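Local structure of De novo designed switch protein caging a hemagglutinin binder (sCageHA267_1S) (Synthetic construct, 7CBC) at residues R17-L22 and E110-N115; A126-E131 and I164-R169. The protein cages a hemagglutinin binder against a designed six-helix bundle, probably as the switchable part of a tunable biosensor. All blocks are in the same frame, centred on the assembly; numbering follows the deposited sequence.

Contact 1: R17-L22 and E110-N115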
loop_
_atom_site.group_PDB
_atom_site.type_symbol
_atom_site.label_atom_id
_atom_site.label_comp_id
_atom_site.label_asym_id
_atom_site.label_seq_id
_atom_site.Cartn_x
_atom_site.Cartn_y
_atom_site.Cartn_z
ATOM N N ARG A 17 10.795 5.052 -2.306
ATOM C CA ARG A 17 11.272 4.068 -1.336
ATOM C C ARG A 17 10.425 4.106 -0.071
ATOM O O ARG A 17 9.987 3.066 0.441
ATOM C CB ARG A 17 12.744 4.330 -1.005
ATOM C CG ARG A 17 13.387 3.307 -0.053
ATOM C CD ARG A 17 13.073 1.863 -0.446
ATOM N NE ARG A 17 13.622 1.467 -1.743
ATOM C CZ ARG A 17 13.409 0.281 -2.307
ATOM N NH1 ARG A 17 12.669 -0.622 -1.675
ATOM N NH2 ARG A 17 13.931 -0.003 -3.495
ATOM N N LEU A 18 10.186 5.311 0.439
ATOM C CA LEU A 18 9.351 5.485 1.614
ATOM C C LEU A 18 8.001 4.801 1.439
ATOM O O LEU A 18 7.531 4.089 2.334
ATOM C CB LEU A 18 9.165 6.974 1.871
ATOM C CG LEU A 18 8.274 7.297 3.064
ATOM C CD1 LEU A 18 8.970 8.405 3.825
ATOM C CD2 LEU A 18 6.876 7.735 2.630
ATOM N N ASN A 19 7.362 5.021 0.286
ATOM C CA ASN A 19 6.058 4.435 0.013
ATOM C C ASN A 19 6.139 2.925 -0.070
ATOM O O ASN A 19 5.275 2.227 0.473
ATOM C CB ASN A 19 5.494 5.020 -1.275
ATOM C CG ASN A 19 5.180 6.486 -1.142
ATOM O OD1 ASN A 19 4.792 6.952 -0.059
ATOM N ND2 ASN A 19 5.328 7.232 -2.237
ATOM N N ILE A 20 7.189 2.403 -0.707
ATOM C CA ILE A 20 7.404 0.957 -0.732
ATOM C C ILE A 20 7.477 0.402 0.686
ATOM O O ILE A 20 6.837 -0.609 1.017
ATOM C CB ILE A 20 8.675 0.616 -1.524
ATOM C CG1 ILE A 20 8.472 0.932 -3.006
ATOM C CG2 ILE A 20 9.045 -0.858 -1.304
ATOM C CD1 ILE A 20 9.731 0.888 -3.786
ATOM N N ARG A 21 8.282 1.036 1.541
ATOM C CA ARG A 21 8.418 0.546 2.911
ATOM C C ARG A 21 7.090 0.595 3.660
ATOM O O ARG A 21 6.768 -0.317 4.427
ATOM C CB ARG A 21 9.473 1.359 3.648
ATOM C CG ARG A 21 10.887 0.895 3.378
ATOM C CD ARG A 21 11.882 1.914 3.903
ATOM N NE ARG A 21 13.255 1.520 3.606
ATOM C CZ ARG A 21 14.292 2.350 3.624
ATOM N NH1 ARG A 21 14.110 3.627 3.925
ATOM N NH2 ARG A 21 15.508 1.903 3.339
ATOM N N LEU A 22 6.328 1.672 3.473
ATOM C CA LEU A 22 5.022 1.809 4.098
ATOM C C LEU A 22 4.059 0.729 3.615
ATOM O O LEU A 22 3.317 0.135 4.421
ATOM C CB LEU A 22 4.472 3.209 3.805
ATOM C CG LEU A 22 3.037 3.532 4.213
ATOM C CD1 LEU A 22 2.860 3.256 5.694
ATOM C CD2 LEU A 22 2.695 4.983 3.881
ATOM N N GLU A 110 2.370 17.740 -3.642
ATOM C CA GLU A 110 0.942 17.436 -3.723
ATOM C C GLU A 110 0.699 15.963 -3.986
ATOM O O GLU A 110 -0.262 15.373 -3.467
ATOM C CB GLU A 110 0.281 18.230 -4.840
ATOM C CG GLU A 110 -0.013 19.677 -4.572
ATOM C CD GLU A 110 -0.762 20.273 -5.744
ATOM O OE1 GLU A 110 -1.943 19.907 -5.947
ATOM O OE2 GLU A 110 -0.157 21.066 -6.489
ATOM N N THR A 111 1.509 15.371 -4.860
ATOM C CA THR A 111 1.298 13.969 -5.191
ATOM C C THR A 111 1.591 13.087 -3.985
ATOM O O THR A 111 0.824 12.162 -3.676
ATOM C CB THR A 111 2.166 13.584 -6.394
ATOM O OG1 THR A 111 1.641 14.197 -7.579
ATOM C CG2 THR A 111 2.139 12.109 -6.594
ATOM N N GLN A 112 2.668 13.388 -3.257
ATOM C CA GLN A 112 2.980 12.574 -2.094
ATOM C C GLN A 112 1.916 12.703 -1.016
ATOM O O GLN A 112 1.631 11.736 -0.313
ATOM C CB GLN A 112 4.356 12.938 -1.553
ATOM C CG GLN A 112 4.795 12.134 -0.353
ATOM C CD GLN A 112 4.854 10.638 -0.606
ATOM O OE1 GLN A 112 4.613 10.155 -1.717
ATOM N NE2 GLN A 112 5.173 9.888 0.443
ATOM N N ASP A 113 1.298 13.872 -0.879
ATOM C CA ASP A 113 0.230 13.977 0.102
ATOM C C ASP A 113 -0.962 13.119 -0.300
ATOM O O ASP A 113 -1.618 12.524 0.566
ATOM C CB ASP A 113 -0.173 15.435 0.287
ATOM C CG ASP A 113 -1.187 15.618 1.399
ATOM O OD1 ASP A 113 -2.383 15.768 1.081
ATOM O OD2 ASP A 113 -0.790 15.605 2.585
ATOM N N LEU A 114 -1.245 13.018 -1.604
ATOM C CA LEU A 114 -2.289 12.097 -2.058
ATOM C C LEU A 114 -1.968 10.666 -1.656
ATOM O O LEU A 114 -2.836 9.932 -1.160
ATOM C CB LEU A 114 -2.450 12.169 -3.575
ATOM C CG LEU A 114 -3.019 13.414 -4.238
ATOM C CD1 LEU A 114 -3.107 13.147 -5.734
ATOM C CD2 LEU A 114 -4.384 13.755 -3.656
ATOM N N ASN A 115 -0.722 10.242 -1.888
ATOM C CA ASN A 115 -0.344 8.870 -1.570
ATOM C C ASN A 115 -0.566 8.565 -0.094
ATOM O O ASN A 115 -1.058 7.488 0.252
ATOM C CB ASN A 115 1.110 8.627 -1.974
ATOM C CG ASN A 115 1.310 8.724 -3.472
ATOM O OD1 ASN A 115 0.413 8.407 -4.252
ATOM N ND2 ASN A 115 2.482 9.174 -3.882
#
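Gln-112 and Asn-19 meet amide to amide between helices 99-142 and 3-46, which run parallel here. From CB, the chain of Gln-112 leaves with CG anti to the backbone N (chi1 -179°). A turn about CB-CG (chi2 59°) then swings CD and its amide toward Asn-19. OE1 accepts from Asn-19 ND2 at 3.1 Å, on a lone pair in the carbonyl plane. NE2 gives a hydrogen back to Asn-19 OD1 at 3.0 Å. The two bonds are nearly straight and close a reciprocal amide pair. The amide planes lie 30° apart. One turn on, Asn-115 ND2 also donates to Gln-112 OE1, at 3.2 Å, from a position tilted out of the carbonyl plane. OE1 is thus gripped twice, and with NE2 also bonded the amide is held against flipping. Leu-18 sets its CD2 methyl 3.5 Å from Gln-112 NE2.

The polar atoms are buried but have further partners. Gln-112 NE2 also bonds Ser-82 OG, Asn-115 OD1 bonds Gln-211 NE2, and Asn-19 ND2 bonds Asn-214 OD1. This is a buried side-chain hydrogen-bond network, of the kind built into some designed helical bundles.

Contact 2: A126-E131 and I164-R169; sequences AAKLQE and IDEAER
Lys-128 is the first residue of 126-131 to touch 164-169, and it does so through charge. Its side chain is extended all the way past CG, and it crosses the Glu-166 side chain at about a right angle. NZ reaches Glu-166 OE2 at 3.4 Å. This is a salt bridge, but the hydrogen bond within it is weak. Glu-166 OE1 lies farther from NZ, at 4.2 Å, so the carboxylate leads with one oxygen. Glu-166 holds CG between its backbone N and carbonyl carbon (chi1 81°), a crowded position. From there its extended chain points the carboxylate across to the lysine. Glu-166 is exposed, so solvent probably weakens the attraction.

Leu-129 follows and turns the contact inward. Its CD1 methyl packs against Ile-164 CG1 at 4.0 Å, and again the two side chains cross at about a right angle. The pairing steps forward on one helix, from Lys-128 to Leu-129, as it steps back on the other, from Glu-166 to Ile-164. That suits two helices running in opposite directions. Leu-129 also packs on Leu-225 of helix 195-239, and Ile-164 packs on Ala-226. A third helix therefore covers the apolar side.

The arrangement is that of an antiparallel helical hairpin in a bundle. Helices 99-142 and 146-190 are joined by an apolar seam, with an ion pair at its outer margin.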
loop_
_atom_site.group_PDB
_atom_site.type_symbol
_atom_site.label_atom_id
_atom_site.label_comp_id
_atom_site.label_asym_id
_atom_site.label_seq_id
_atom_site.Cartn_x
_atom_site.Cartn_y
_atom_site.Cartn_z
ATOM N N ALA A 126 -9.219 -1.529 6.265
ATOM C CA ALA A 126 -8.777 -2.761 6.919
ATOM C C ALA A 126 -9.257 -2.829 8.365
ATOM O O ALA A 126 -9.626 -3.909 8.856
ATOM C CB ALA A 126 -7.251 -2.879 6.847
ATOM N N ALA A 127 -9.269 -1.693 9.069
ATOM C CA ALA A 127 -9.810 -1.691 10.430
ATOM C C ALA A 127 -11.305 -1.979 10.437
ATOM O O ALA A 127 -11.796 -2.731 11.293
ATOM C CB ALA A 127 -9.531 -0.355 11.116
ATOM N N LYS A 128 -12.053 -1.392 9.497
ATOM C CA LYS A 128 -13.491 -1.620 9.466
ATOM C C LYS A 128 -13.816 -3.086 9.202
ATOM O O LYS A 128 -14.703 -3.650 9.851
ATOM C CB LYS A 128 -14.160 -0.730 8.422
ATOM C CG LYS A 128 -14.159 0.751 8.783
ATOM C CD LYS A 128 -14.866 1.556 7.714
ATOM C CE LYS A 128 -14.758 3.044 7.961
ATOM N NZ LYS A 128 -15.579 3.785 6.955
ATOM N N LEU A 129 -13.107 -3.723 8.266
ATOM C CA LEU A 129 -13.332 -5.143 8.038
ATOM C C LEU A 129 -12.998 -5.957 9.277
ATOM O O LEU A 129 -13.706 -6.917 9.599
ATOM C CB LEU A 129 -12.527 -5.643 6.844
ATOM C CG LEU A 129 -12.895 -5.043 5.490
ATOM C CD1 LEU A 129 -11.908 -5.500 4.422
ATOM C CD2 LEU A 129 -14.313 -5.430 5.110
ATOM N N GLN A 130 -11.935 -5.592 9.996
ATOM C CA GLN A 130 -11.592 -6.340 11.207
ATOM C C GLN A 130 -12.699 -6.249 12.249
ATOM O O GLN A 130 -13.157 -7.268 12.779
ATOM C CB GLN A 130 -10.281 -5.836 11.797
ATOM C CG GLN A 130 -9.751 -6.710 12.926
ATOM C CD GLN A 130 -9.123 -7.996 12.412
ATOM O OE1 GLN A 130 -9.206 -8.314 11.223
ATOM N NE2 GLN A 130 -8.476 -8.738 13.306
ATOM N N GLU A 131 -13.132 -5.030 12.566
ATOM C CA GLU A 131 -14.217 -4.855 13.521
ATOM C C GLU A 131 -15.466 -5.608 13.075
ATOM O O GLU A 131 -16.107 -6.309 13.874
ATOM C CB GLU A 131 -14.487 -3.361 13.686
ATOM C CG GLU A 131 -15.875 -3.014 14.196
ATOM C CD GLU A 131 -16.155 -1.528 14.070
ATOM O OE1 GLU A 131 -15.547 -0.892 13.180
ATOM O OE2 GLU A 131 -16.979 -0.997 14.850
ATOM N N ILE A 164 -15.082 -2.289 1.034
ATOM C CA ILE A 164 -14.054 -2.441 0.014
ATOM C C ILE A 164 -14.333 -1.531 -1.176
ATOM O O ILE A 164 -13.400 -0.983 -1.787
ATOM C CB ILE A 164 -13.934 -3.913 -0.403
ATOM C CG1 ILE A 164 -13.204 -4.698 0.686
ATOM C CG2 ILE A 164 -13.169 -4.044 -1.722
ATOM C CD1 ILE A 164 -13.182 -6.153 0.418
ATOM N N ASP A 165 -15.611 -1.342 -1.523
ATOM C CA ASP A 165 -15.945 -0.473 -2.648
ATOM C C ASP A 165 -15.571 0.975 -2.377
ATOM O O ASP A 165 -15.187 1.691 -3.309
ATOM C CB ASP A 165 -17.437 -0.559 -3.009
ATOM C CG ASP A 165 -17.801 -1.842 -3.770
ATOM O OD1 ASP A 165 -16.882 -2.615 -4.117
ATOM O OD2 ASP A 165 -19.008 -2.053 -4.059
ATOM N N GLU A 166 -15.671 1.441 -1.124
ATOM C CA GLU A 166 -15.265 2.824 -0.873
ATOM C C GLU A 166 -13.743 2.969 -0.818
ATOM O O GLU A 166 -13.209 4.045 -1.132
ATOM C CB GLU A 166 -15.928 3.360 0.402
ATOM C CG GLU A 166 -15.280 2.976 1.710
ATOM C CD GLU A 166 -15.978 3.614 2.916
ATOM O OE1 GLU A 166 -16.060 4.862 2.967
ATOM O OE2 GLU A 166 -16.458 2.868 3.810
ATOM N N ALA A 167 -13.033 1.900 -0.455
ATOM C CA ALA A 167 -11.580 1.895 -0.573
ATOM C C ALA A 167 -11.149 1.935 -2.032
ATOM O O ALA A 167 -10.171 2.605 -2.380
ATOM C CB ALA A 167 -11.001 0.663 0.126
ATOM N N GLU A 168 -11.858 1.223 -2.907
ATOM C CA GLU A 168 -11.531 1.289 -4.323
ATOM C C GLU A 168 -11.929 2.621 -4.939
ATOM O O GLU A 168 -11.334 3.027 -5.942
ATOM C CB GLU A 168 -12.192 0.132 -5.067
ATOM C CG GLU A 168 -11.637 -0.143 -6.446
ATOM C CD GLU A 168 -11.982 -1.545 -6.918
ATOM O OE1 GLU A 168 -12.438 -2.361 -6.080
ATOM O OE2 GLU A 168 -11.815 -1.836 -8.122
ATOM N N ARG A 169 -12.899 3.327 -4.352
ATOM C CA ARG A 169 -13.183 4.684 -4.806
ATOM C C ARG A 169 -12.050 5.634 -4.444
ATOM O O ARG A 169 -11.682 6.508 -5.241
ATOM C CB ARG A 169 -14.490 5.186 -4.201
ATOM C CG ARG A 169 -15.717 4.641 -4.878
ATOM C CD ARG A 169 -16.973 5.285 -4.343
ATOM N NE ARG A 169 -18.141 4.487 -4.708
ATOM C CZ ARG A 169 -18.615 3.488 -3.978
ATOM N NH1 ARG A 169 -18.029 3.170 -2.829
ATOM N NH2 ARG A 169 -19.679 2.812 -4.395
#

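Overall arrangement
Both contacts use helix 99-142, with their centres 20 Å apart and no touch between them. Contact 1 is fully buried and joins this helix to helix 3-46, far away in sequence. Contact 2 is partly buried and joins it to the next helix, 146-190. The chemistry differs from what depth alone might suggest. The buried contact is mainly polar, with neutral amides that bond one another and further polar groups of the core. The outer one pairs aliphatic groups on its inner side and opposite charges on its solvent side. Helix 195-239 borders both. Next to contact 1, Arg-17 NE bonds Ala-299 O and the side chain touches Cys-275, whose disulfide to Cys-301 lies within the C-terminal helices.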